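Local coordinates for protein glycoside Hydrolase (Bacteroides uniformis, PDB 5TA0) that probably hydrolyses agarose chains as a family 86 glycoside hydrolase and is caught here with neoagarooctaose bound, at residues Q255-W260 and M304-Q309. Residues are numbered along the deposited sequence; the frame is centred on the assembly and turned at random.
Sequences QNFGRW and MDMIEQ
M306 runs along one face of the indole of W260, and F257 meets its SD and CE obliquely. With CG anti to the backbone N (chi1 -162°) and the chain extended beyond it, the methionine reaches straight out from helix 298-315. Its CG lies against the benzo end of the indole, near W260 CZ3 (3.9 Å). SD follows on the same face, 4.3 Å from the centroid of the six-membered ring, a Met-aromatic contact. The methyl CE ends the run almost exactly on the normal of the five-membered ring (4° off), 3.6 Å from its centroid, in a CH-pi contact. On the F257 ring, CD2 touches M306 CE at 3.9 Å and CE2 lies 3.9 Å from M306 SD, so the thioether is gripped by two aromatic rings. In the (alpha/beta)6 barrel, which holds the bound oligosaccharide, helix 258-262 comes between the adjacent parallel strands 242-247 and 277-285, and helix 298-315 comes between strands 277-285 and 321-326; a type I' turn from Q255 to G258 leads into the shorter helix, with F257 as its N-cap residue. W260 has CG anti to the backbone N (chi1 165°), which carries the indole across to the longer helix, where CH2 comes 3.8 Å from M306 O and 4.4 Å from I307 CA. The indole N-H is hydrogen-bonded to the hydroxyl of Y535, on strand 523-538 of a neighbouring beta-sheet, and F252 packs edge-to-face with the same ring. L536 of the same strand touches both F257 and W260.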
ATOM      1  N   GLN A 255      15.029 -18.006   0.597  1.00 10.32           N
ATOM      2  CA  GLN A 255      15.416 -19.291   1.193  1.00 11.07           C
ATOM      3  C   GLN A 255      14.393 -20.409   0.932  1.00 10.43           C
ATOM      4  O   GLN A 255      13.996 -21.152   1.839  1.00  9.83           O
ATOM      5  CB  GLN A 255      15.706 -19.119   2.681  1.00 11.99           C
ATOM      6  CG  GLN A 255      16.940 -18.262   2.960  1.00 12.74           C
ATOM      7  CD  GLN A 255      16.687 -16.771   2.899  1.00 13.24           C
ATOM      8  OE1 GLN A 255      15.738 -16.271   3.529  1.00 14.10           O
ATOM      9  NE2 GLN A 255      17.520 -16.054   2.171  1.00 14.47           N
ATOM     10  N   ASN A 256      13.929 -20.490  -0.317  1.00 10.89           N
ATOM     11  CA  ASN A 256      12.963 -21.528  -0.720  1.00 11.53           C
ATOM     12  C   ASN A 256      11.682 -21.521   0.124  1.00 10.58           C
ATOM     13  O   ASN A 256      11.159 -22.555   0.523  1.00 10.95           O
ATOM     14  CB  ASN A 256      13.608 -22.917  -0.660  1.00 13.52           C
ATOM     15  CG  ASN A 256      12.877 -23.939  -1.506  1.00 15.63           C
ATOM     16  OD1 ASN A 256      12.304 -23.611  -2.557  1.00 18.39           O
ATOM     17  ND2 ASN A 256      12.898 -25.190  -1.064  1.00 17.91           N
ATOM     18  N   PHE A 257      11.191 -20.307   0.367  1.00  9.65           N
ATOM     19  CA  PHE A 257      10.054 -20.018   1.267  1.00  9.43           C
ATOM     20  C   PHE A 257      10.290 -20.217   2.742  1.00  9.47           C
ATOM     21  O   PHE A 257       9.360 -20.085   3.545  1.00  9.59           O
ATOM     22  CB  PHE A 257       8.729 -20.671   0.813  1.00  9.54           C
ATOM     23  CG  PHE A 257       8.156 -20.039  -0.419  1.00  9.91           C
ATOM     24  CD1 PHE A 257       8.554 -20.449  -1.694  1.00  9.77           C
ATOM     25  CD2 PHE A 257       7.242 -18.996  -0.330  1.00 10.02           C
ATOM     26  CE1 PHE A 257       8.044 -19.848  -2.831  1.00  9.83           C
ATOM     27  CE2 PHE A 257       6.741 -18.387  -1.470  1.00  9.84           C
ATOM     28  CZ  PHE A 257       7.124 -18.817  -2.715  1.00  9.93           C
ATOM     29  N   GLY A 258      11.542 -20.474   3.132  1.00  9.20           N
ATOM     30  CA  GLY A 258      11.911 -20.431   4.520  1.00  8.71           C
ATOM     31  C   GLY A 258      11.649 -19.067   5.159  1.00  8.36           C
ATOM     32  O   GLY A 258      11.379 -18.981   6.334  1.00  9.08           O
ATOM     33  N   ARG A 259      11.751 -18.003   4.366  1.00  8.49           N
ATOM     34  CA  ARG A 259      11.492 -16.652   4.923  1.00  8.55           C
ATOM     35  C   ARG A 259      10.020 -16.460   5.269  1.00  8.36           C
ATOM     36  O   ARG A 259       9.704 -15.955   6.356  1.00  9.16           O
ATOM     37  CB  ARG A 259      11.999 -15.556   4.013  1.00  8.67           C
ATOM     38  CG  ARG A 259      11.860 -14.161   4.614  1.00  9.27           C
ATOM     39  CD  ARG A 259      12.792 -13.181   3.973  1.00  9.61           C
ATOM     40  NE  ARG A 259      12.501 -11.780   4.317  1.00  9.70           N
ATOM     41  CZ  ARG A 259      13.411 -10.836   4.513  1.00 10.17           C
ATOM     42  NH1 ARG A 259      13.038  -9.570   4.724  1.00 10.51           N
ATOM     43  NH2 ARG A 259      14.708 -11.121   4.550  1.00 10.96           N
ATOM     44  N   TRP A 260       9.143 -16.886   4.366  1.00  8.05           N
ATOM     45  CA  TRP A 260       7.716 -16.963   4.675  1.00  7.97           C
ATOM     46  C   TRP A 260       7.473 -17.776   5.949  1.00  8.03           C
ATOM     47  O   TRP A 260       6.776 -17.350   6.884  1.00  7.54           O
ATOM     48  CB  TRP A 260       6.941 -17.568   3.515  1.00  8.31           C
ATOM     49  CG  TRP A 260       5.562 -17.989   3.944  1.00  8.36           C
ATOM     50  CD1 TRP A 260       5.172 -19.259   4.265  1.00  8.26           C
ATOM     51  CD2 TRP A 260       4.423 -17.143   4.189  1.00  8.22           C
ATOM     52  NE1 TRP A 260       3.859 -19.266   4.685  1.00  8.56           N
ATOM     53  CE2 TRP A 260       3.387 -17.976   4.655  1.00  8.23           C
ATOM     54  CE3 TRP A 260       4.182 -15.762   4.063  1.00  8.53           C
ATOM     55  CZ2 TRP A 260       2.124 -17.488   4.975  1.00  8.26           C
ATOM     56  CZ3 TRP A 260       2.913 -15.281   4.368  1.00  8.34           C
ATOM     57  CH2 TRP A 260       1.906 -16.142   4.818  1.00  8.14           C
ATOM     58  N   MET A 304       0.589 -10.264  -1.484  1.00  7.20           N
ATOM     59  CA  MET A 304      -0.723  -9.989  -0.850  1.00  7.55           C
ATOM     60  C   MET A 304      -1.645 -11.208  -0.847  1.00  7.45           C
ATOM     61  O   MET A 304      -2.286 -11.488   0.159  1.00  7.59           O
ATOM     62  CB  MET A 304      -1.372  -8.782  -1.493  1.00  8.01           C
ATOM     63  CG  MET A 304      -0.618  -7.498  -1.245  1.00  8.38           C
ATOM     64  SD  MET A 304      -1.424  -5.995  -1.833  1.00  9.94           S
ATOM     65  CE  MET A 304      -1.183  -6.199  -3.571  1.00 10.25           C
ATOM     66  N   ASP A 305      -1.643 -11.966  -1.942  1.00  7.36           N
ATOM     67  CA  ASP A 305      -2.406 -13.231  -1.978  1.00  7.36           C
ATOM     68  C   ASP A 305      -1.962 -14.228  -0.912  1.00  7.19           C
ATOM     69  O   ASP A 305      -2.797 -14.945  -0.358  1.00  7.24           O
ATOM     70  CB  ASP A 305      -2.340 -13.904  -3.364  1.00  7.64           C
ATOM     71  CG  ASP A 305      -3.312 -13.302  -4.390  1.00  8.15           C
ATOM     72  OD1 ASP A 305      -3.959 -12.270  -4.107  1.00  8.23           O
ATOM     73  OD2 ASP A 305      -3.384 -13.861  -5.510  1.00  8.43           O
ATOM     74  N   MET A 306      -0.669 -14.290  -0.613  1.00  7.46           N
ATOM     75  CA  MET A 306      -0.198 -15.242   0.362  1.00  7.77           C
ATOM     76  C   MET A 306      -0.619 -14.884   1.777  1.00  7.35           C
ATOM     77  O   MET A 306      -1.050 -15.739   2.544  1.00  7.69           O
ATOM     78  CB  MET A 306       1.323 -15.361   0.253  1.00  8.33           C
ATOM     79  CG  MET A 306       1.864 -16.607   0.905  1.00  8.90           C
ATOM     80  SD  MET A 306       3.491 -17.081   0.269  1.00  9.42           S
ATOM     81  CE  MET A 306       3.581 -18.772   0.869  1.00  9.10           C
ATOM     82  N   ILE A 307      -0.543 -13.589   2.108  1.00  6.96           N
ATOM     83  CA  ILE A 307      -1.042 -13.128   3.410  1.00  7.15           C
ATOM     84  C   ILE A 307      -2.534 -13.489   3.538  1.00  6.97           C
ATOM     85  O   ILE A 307      -2.963 -14.064   4.539  1.00  7.26           O
ATOM     86  CB  ILE A 307      -0.827 -11.623   3.614  1.00  7.54           C
ATOM     87  CG1 ILE A 307       0.673 -11.296   3.705  1.00  7.80           C
ATOM     88  CG2 ILE A 307      -1.533 -11.147   4.854  1.00  7.93           C
ATOM     89  CD1 ILE A 307       0.950  -9.804   3.696  1.00  8.47           C
ATOM     90  N   GLU A 308      -3.324 -13.169   2.513  1.00  6.94           N
ATOM     91  CA  GLU A 308      -4.768 -13.443   2.575  1.00  7.30           C
ATOM     92  C   GLU A 308      -5.065 -14.935   2.666  1.00  6.95           C
ATOM     93  O   GLU A 308      -5.888 -15.341   3.488  1.00  7.29           O
ATOM     94  CB  GLU A 308      -5.465 -12.883   1.351  1.00  8.15           C
ATOM     95  CG  GLU A 308      -5.488 -11.367   1.294  1.00  8.82           C
ATOM     96  CD  GLU A 308      -6.009 -10.815  -0.024  1.00  9.51           C
ATOM     97  OE1 GLU A 308      -5.935  -9.561  -0.193  1.00 10.36           O
ATOM     98  OE2 GLU A 308      -6.432 -11.585  -0.926  1.00 10.38           O
ATOM     99  N   GLN A 309      -4.406 -15.734   1.820  1.00  7.27           N
ATOM    100  CA  GLN A 309      -4.703 -17.167   1.799  1.00  7.12           C
ATOM    101  C   GLN A 309      -4.332 -17.855   3.105  1.00  6.93           C
ATOM    102  O   GLN A 309      -5.103 -18.688   3.608  1.00  7.03           O
ATOM    103  CB  GLN A 309      -3.977 -17.840   0.634  1.00  7.46           C
ATOM    104  CG  GLN A 309      -4.075 -19.372   0.589  1.00  7.59           C
ATOM    105  CD  GLN A 309      -5.461 -19.873   0.234  1.00  8.25           C
ATOM    106  OE1 GLN A 309      -5.857 -19.889  -0.925  1.00  9.10           O
ATOM    107  NE2 GLN A 309      -6.199 -20.282   1.239  1.00  8.61           N
TER